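Local coordinates for epsin 1 (Danio rerio, PDB 5LP0), which probably binds membranes rich in phosphatidylinositol 4,5-bisphosphate through its ENTH domain, bends them and promotes clathrin-coated invaginations during receptor-mediated endocytosis, at residues V12-S17 with S25-E30; S46-R51 with T67-L72. All coordinates share one frame; numbering follows the deposited sequence. Where two conformers were deposited one is given.

Contact 1 and contact 2 sit about 10 Å apart, centre to centre, and use four different helices. Contact 1 joins helix 8-15 to helix 25-34 in a partly buried place, where one leucine methyl rests on an alanine and on the aliphatic part of a glutamate, burying 132 Å². Contact 2 joins helix 38-51 to helix 59-75 near the centre of the chain; its valine, leucine, methionine and tryptophan bury 202 Å². Neither has a hydrogen bond between its own segments. Polar chemistry appears between the contacts instead: Arg-51 NH1 probably hydrogen-bonds to Thr-16 OG1, joining the end of helix 8-15 to helix 38-51 next to Arg-13 and Arg-51, both likely phosphoinositide-binding residues.

Contact 1. Residues V12-S17 with S25-E30; sequences VREATS and SSLMSE
Glu-14 and Ala-15 receive one methyl group, CD2 of Leu-27, near the C-terminal end of helix 8-15, while Val-12 before them packs on helix 38-51. Glu-14 lends its aliphatic part: its CG lies 3.6 Å from CD2 of Leu-27, and the two side chains cross at about a right angle. A bend at chi2 (68°) then turns the carboxylate off this line, which suits a glutamate at an exposed edge. Ala-15 is small enough for helix 25-34 to come near, its CB 3.9 Å from Leu-27 CD2 and its backbone N 3.8 Å from that same methyl. With CG anti to the backbone N (chi1 178°), Leu-27 extends CD2 to the other helix, and its branched aliphatic end can touch the Glu-14 chain and Ala-15 at once. Thr-16, the first residue to leave helical geometry, returns OG1 to Val-12 O at 2.8 Å, lying above the carbonyl plane at a C=O...O angle of 131°. Arg-51 NH1 probably hydrogen-bonds to the same hydroxyl, so OG1 gives one bond and receives another. Here two helices of the all-helical ENTH fold meet through a leucine, beside a probable phosphatidylinositol 4,5-bisphosphate site that includes Arg-13.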
loop_
_atom_site.group_PDB
_atom_site.type_symbol
_atom_site.label_atom_id
_atom_site.label_comp_id
_atom_site.label_asym_id
_atom_site.label_seq_id
_atom_site.Cartn_x
_atom_site.Cartn_y
_atom_site.Cartn_z
ATOM N N VAL A 12 4.142 3.356 -8.484
ATOM C CA VAL A 12 3.913 3.389 -7.041
ATOM C C VAL A 12 3.932 4.829 -6.497
ATOM O O VAL A 12 3.058 5.225 -5.703
ATOM C CB VAL A 12 4.958 2.551 -6.290
ATOM C CG1 VAL A 12 4.813 2.757 -4.801
ATOM C CG2 VAL A 12 4.829 1.083 -6.644
ATOM N N ARG A 13 4.890 5.634 -6.955
ATOM C CA ARG A 13 4.976 7.024 -6.498
ATOM C C ARG A 13 3.696 7.773 -6.842
ATOM O O ARG A 13 3.141 8.491 -6.017
ATOM C CB ARG A 13 6.175 7.749 -7.122
ATOM C CG ARG A 13 7.479 7.361 -6.519
ATOM C CD ARG A 13 8.660 7.942 -7.297
ATOM N NE ARG A 13 9.915 7.589 -6.647
ATOM C CZ ARG A 13 10.461 8.267 -5.644
ATOM N NH1 ARG A 13 9.871 9.362 -5.177
ATOM N NH2 ARG A 13 11.604 7.849 -5.111
ATOM N N GLU A 14 3.216 7.586 -8.059
ATOM C CA GLU A 14 2.008 8.239 -8.513
ATOM C C GLU A 14 0.820 7.815 -7.658
ATOM O O GLU A 14 0.003 8.633 -7.285
ATOM C CB GLU A 14 1.748 7.879 -9.974
ATOM C CG GLU A 14 0.438 8.426 -10.487
ATOM C CD GLU A 14 0.446 9.932 -10.588
ATOM O OE1 GLU A 14 1.520 10.495 -10.909
ATOM O OE2 GLU A 14 -0.615 10.556 -10.327
ATOM N N ALA A 15 0.745 6.521 -7.352
ATOM C CA ALA A 15 -0.351 5.960 -6.588
ATOM C C ALA A 15 -0.343 6.439 -5.141
ATOM O O ALA A 15 -1.350 6.339 -4.451
ATOM C CB ALA A 15 -0.305 4.421 -6.630
ATOM N N THR A 16 0.817 6.845 -4.648
ATOM C CA THR A 16 0.945 7.227 -3.245
ATOM C C THR A 16 1.310 8.700 -3.012
ATOM O O THR A 16 1.839 9.075 -1.955
ATOM C CB THR A 16 1.966 6.312 -2.568
ATOM O OG1 THR A 16 3.250 6.438 -3.208
ATOM C CG2 THR A 16 1.502 4.842 -2.617
ATOM N N SER A 17 1.009 9.545 -3.985
ATOM C CA SER A 17 1.345 10.961 -3.898
ATOM C C SER A 17 0.539 11.700 -2.827
ATOM O O SER A 17 -0.428 11.173 -2.262
ATOM C CB SER A 17 1.060 11.637 -5.243
ATOM O OG SER A 17 -0.335 11.863 -5.360
ATOM N N SER A 25 -7.911 3.050 -9.210
ATOM C CA SER A 25 -8.084 1.599 -9.241
ATOM C C SER A 25 -7.409 0.954 -10.443
ATOM O O SER A 25 -6.915 -0.160 -10.363
ATOM C CB SER A 25 -9.569 1.252 -9.296
ATOM O OG SER A 25 -10.048 1.367 -10.625
ATOM N N SER A 26 -7.410 1.642 -11.576
ATOM C CA SER A 26 -6.764 1.081 -12.762
ATOM C C SER A 26 -5.240 1.070 -12.588
ATOM O O SER A 26 -4.552 0.130 -13.007
ATOM C CB SER A 26 -7.159 1.854 -14.021
ATOM O OG SER A 26 -6.733 3.202 -13.956
ATOM N N LEU A 27 -4.715 2.105 -11.941
ATOM C CA LEU A 27 -3.282 2.171 -11.695
ATOM C C LEU A 27 -2.929 1.073 -10.708
ATOM O O LEU A 27 -1.934 0.350 -10.883
ATOM C CB LEU A 27 -2.883 3.539 -11.153
ATOM C CG LEU A 27 -1.405 3.740 -10.808
ATOM C CD1 LEU A 27 -0.499 3.350 -11.958
ATOM C CD2 LEU A 27 -1.148 5.199 -10.404
ATOM N N MET A 28 -3.760 0.917 -9.682
ATOM C CA MET A 28 -3.488 -0.097 -8.687
ATOM C C MET A 28 -3.518 -1.468 -9.365
ATOM O O MET A 28 -2.711 -2.324 -9.046
ATOM C CB MET A 28 -4.437 -0.027 -7.475
ATOM C CG MET A 28 -4.145 1.170 -6.481
ATOM S SD MET A 28 -4.977 1.047 -4.865
ATOM C CE MET A 28 -6.662 1.226 -5.409
ATOM N N SER A 29 -4.422 -1.677 -10.323
ATOM C CA SER A 29 -4.479 -2.959 -11.012
ATOM C C SER A 29 -3.202 -3.215 -11.809
ATOM O O SER A 29 -2.699 -4.327 -11.832
ATOM C CB SER A 29 -5.697 -3.021 -11.928
ATOM O OG SER A 29 -5.768 -4.279 -12.576
ATOM N N GLU A 30 -2.687 -2.186 -12.466
ATOM C CA GLU A 30 -1.420 -2.313 -13.176
ATOM C C GLU A 30 -0.279 -2.746 -12.235
ATOM O O GLU A 30 0.518 -3.625 -12.559
ATOM C CB GLU A 30 -1.058 -1.001 -13.874
ATOM C CG GLU A 30 -2.003 -0.617 -14.993
ATOM C CD GLU A 30 -1.816 0.819 -15.465
ATOM O OE1 GLU A 30 -0.707 1.369 -15.300
ATOM O OE2 GLU A 30 -2.786 1.399 -15.997
#

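Contact 2. Residues S46-R51 with T67-L72; sequences SMVWKR and TLMEYL
Leu-68 and Met-69 of helix 59-75 meet Val-48 and the Trp-49 ring of helix 38-51 in a buried, wholly apolar contact. The segment axes approach to 10.7 Å, with their directions 143° apart. Leu-68 offers CD2 to Val-48 CG2 at 3.9 Å; its other methyl, CD1, turns to Met-28 of helix 25-34, so the fork of the leucine serves two neighbours. The flexible chain of Met-69, bent at chi2 and chi3, delivers CE between Val-48 and the indole. CE is 3.3 Å from Val-48 CG1, tighter than usual for two carbons. The Trp-49 CB points away, but CG, anti to the carbonyl carbon (chi1 -64°), brings the six-membered ring back over Met-69. CE lies over one face, 3.8 Å from that ring's centroid and 13° off the normal, nearest CZ2 and toward the indole rim: a CH-pi contact. Met-69 SD stands above that face at 5.4 Å from the centroid, a more distant Met-aromatic contact. NE1 donates a hydrogen bond to Gln-83 OE1 of helix 78-86, which probably helps hold the ring's rotation. A serine in place of Trp-49 would probably leave Met-69 CE without its aromatic cover and Gln-83 without its indole donor. Here two roughly antiparallel helices of the ENTH fold pack through a Met-aromatic contact and aliphatic methyls, near the centre of the chain.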
loop_
_atom_site.group_PDB
_atom_site.type_symbol
_atom_site.label_atom_id
_atom_site.label_comp_id
_atom_site.label_asym_id
_atom_site.label_seq_id
_atom_site.Cartn_x
_atom_site.Cartn_y
_atom_site.Cartn_z
ATOM N N SER A 46 9.831 -1.945 -2.438
ATOM C CA SER A 46 10.762 -1.012 -1.831
ATOM C C SER A 46 10.113 0.367 -1.755
ATOM O O SER A 46 10.179 1.044 -0.700
ATOM C CB SER A 46 12.053 -0.950 -2.647
ATOM O OG SER A 46 12.898 0.033 -2.099
ATOM N N MET A 47 9.506 0.798 -2.860
ATOM C CA MET A 47 8.874 2.109 -2.888
ATOM C C MET A 47 7.691 2.198 -1.921
ATOM O O MET A 47 7.477 3.222 -1.276
ATOM C CB MET A 47 8.464 2.473 -4.314
ATOM C CG MET A 47 8.104 3.950 -4.462
ATOM S SD MET A 47 9.545 5.029 -4.190
ATOM C CE MET A 47 8.966 6.144 -2.911
ATOM N N VAL A 48 6.920 1.137 -1.771
ATOM C CA VAL A 48 5.793 1.168 -0.858
ATOM C C VAL A 48 6.286 1.305 0.577
ATOM O O VAL A 48 5.748 2.128 1.342
ATOM C CB VAL A 48 4.865 -0.071 -1.028
ATOM C CG1 VAL A 48 3.750 -0.031 0.017
ATOM C CG2 VAL A 48 4.225 -0.113 -2.424
ATOM N N TRP A 49 7.280 0.534 0.984
ATOM C CA TRP A 49 7.842 0.636 2.331
ATOM C C TRP A 49 8.432 2.016 2.589
ATOM O O TRP A 49 8.284 2.555 3.704
ATOM C CB TRP A 49 8.885 -0.460 2.610
ATOM C CG TRP A 49 8.348 -1.877 2.606
ATOM C CD1 TRP A 49 8.756 -2.899 1.794
ATOM C CD2 TRP A 49 7.330 -2.430 3.462
ATOM N NE1 TRP A 49 8.049 -4.032 2.081
ATOM C CE2 TRP A 49 7.162 -3.779 3.092
ATOM C CE3 TRP A 49 6.548 -1.915 4.502
ATOM C CZ2 TRP A 49 6.233 -4.626 3.716
ATOM C CZ3 TRP A 49 5.627 -2.743 5.121
ATOM C CH2 TRP A 49 5.479 -4.096 4.731
ATOM N N LYS A 50 9.036 2.629 1.576
ATOM C CA LYS A 50 9.537 3.987 1.730
ATOM C C LYS A 50 8.394 4.957 2.007
ATOM O O LYS A 50 8.478 5.775 2.922
ATOM C CB LYS A 50 10.284 4.426 0.484
ATOM C CG LYS A 50 11.675 3.798 0.350
ATOM C CD LYS A 50 12.392 4.263 -0.923
ATOM C CE LYS A 50 13.755 3.557 -1.114
ATOM N NZ LYS A 50 14.337 3.889 -2.439
ATOM N N ARG A 51 7.305 4.867 1.250
ATOM C CA ARG A 51 6.189 5.782 1.436
ATOM C C ARG A 51 5.537 5.543 2.803
ATOM O O ARG A 51 5.103 6.486 3.454
ATOM C CB ARG A 51 5.179 5.622 0.290
ATOM C CG ARG A 51 5.700 6.194 -1.057
ATOM C CD ARG A 51 5.503 7.715 -1.057
ATOM N NE ARG A 51 6.399 8.545 -1.885
ATOM C CZ ARG A 51 6.041 9.178 -3.003
ATOM N NH1 ARG A 51 4.843 9.001 -3.529
ATOM N NH2 ARG A 51 6.908 9.957 -3.639
ATOM N N THR A 67 -3.375 2.009 1.493
ATOM C CA THR A 67 -4.443 1.646 0.563
ATOM C C THR A 67 -3.876 0.799 -0.569
ATOM O O THR A 67 -4.428 -0.242 -0.913
ATOM C CB THR A 67 -5.105 2.875 0.024
ATOM O OG1 THR A 67 -5.687 3.575 1.131
ATOM C CG2 THR A 67 -6.195 2.506 -0.984
ATOM N N LEU A 68 -2.734 1.210 -1.110
ATOM C CA LEU A 68 -2.099 0.440 -2.167
ATOM C C LEU A 68 -1.643 -0.925 -1.642
ATOM O O LEU A 68 -1.892 -1.955 -2.281
ATOM C CB LEU A 68 -0.939 1.222 -2.763
ATOM C CG LEU A 68 -0.123 0.438 -3.788
ATOM C CD1 LEU A 68 -0.986 0.070 -4.995
ATOM C CD2 LEU A 68 1.078 1.242 -4.230
ATOM N N MET A 69 -0.990 -0.969 -0.493
ATOM C CA MET A 69 -0.517 -2.232 0.032
ATOM C C MET A 69 -1.691 -3.177 0.258
ATOM O O MET A 69 -1.598 -4.358 -0.097
ATOM C CB MET A 69 0.285 -2.055 1.320
ATOM C CG MET A 69 1.046 -3.330 1.695
ATOM S SD MET A 69 2.391 -3.738 0.516
ATOM C CE MET A 69 3.799 -3.069 1.390
ATOM N N GLU A 70 -2.796 -2.694 0.810
ATOM C CA GLU A 70 -3.961 -3.535 0.992
ATOM C C GLU A 70 -4.437 -4.118 -0.340
ATOM O O GLU A 70 -4.726 -5.321 -0.459
ATOM C CB GLU A 70 -5.083 -2.736 1.633
ATOM C CG GLU A 70 -6.350 -3.559 1.818
ATOM C CD GLU A 70 -7.455 -2.776 2.475
ATOM O OE1 GLU A 70 -7.382 -1.527 2.524
ATOM O OE2 GLU A 70 -8.405 -3.418 2.959
ATOM N N TYR A 71 -4.538 -3.265 -1.344
ATOM C CA TYR A 71 -4.963 -3.710 -2.666
ATOM C C TYR A 71 -4.014 -4.783 -3.217
ATOM O O TYR A 71 -4.450 -5.778 -3.796
ATOM C CB TYR A 71 -5.019 -2.520 -3.618
ATOM C CG TYR A 71 -5.538 -2.875 -4.996
ATOM C CD1 TYR A 71 -6.872 -2.757 -5.289
ATOM C CD2 TYR A 71 -4.688 -3.325 -5.991
ATOM C CE1 TYR A 71 -7.354 -3.051 -6.538
ATOM C CE2 TYR A 71 -5.167 -3.654 -7.250
ATOM C CZ TYR A 71 -6.504 -3.525 -7.510
ATOM O OH TYR A 71 -7.004 -3.836 -8.748
ATOM N N LEU A 72 -2.706 -4.604 -3.044
ATOM C CA LEU A 72 -1.732 -5.571 -3.548
ATOM C C LEU A 72 -1.738 -6.880 -2.760
ATOM O O LEU A 72 -1.552 -7.966 -3.316
ATOM C CB LEU A 72 -0.347 -4.938 -3.505
ATOM C CG LEU A 72 -0.111 -3.699 -4.365
ATOM C CD1 LEU A 72 1.344 -3.227 -4.210
ATOM C CD2 LEU A 72 -0.443 -3.943 -5.843
#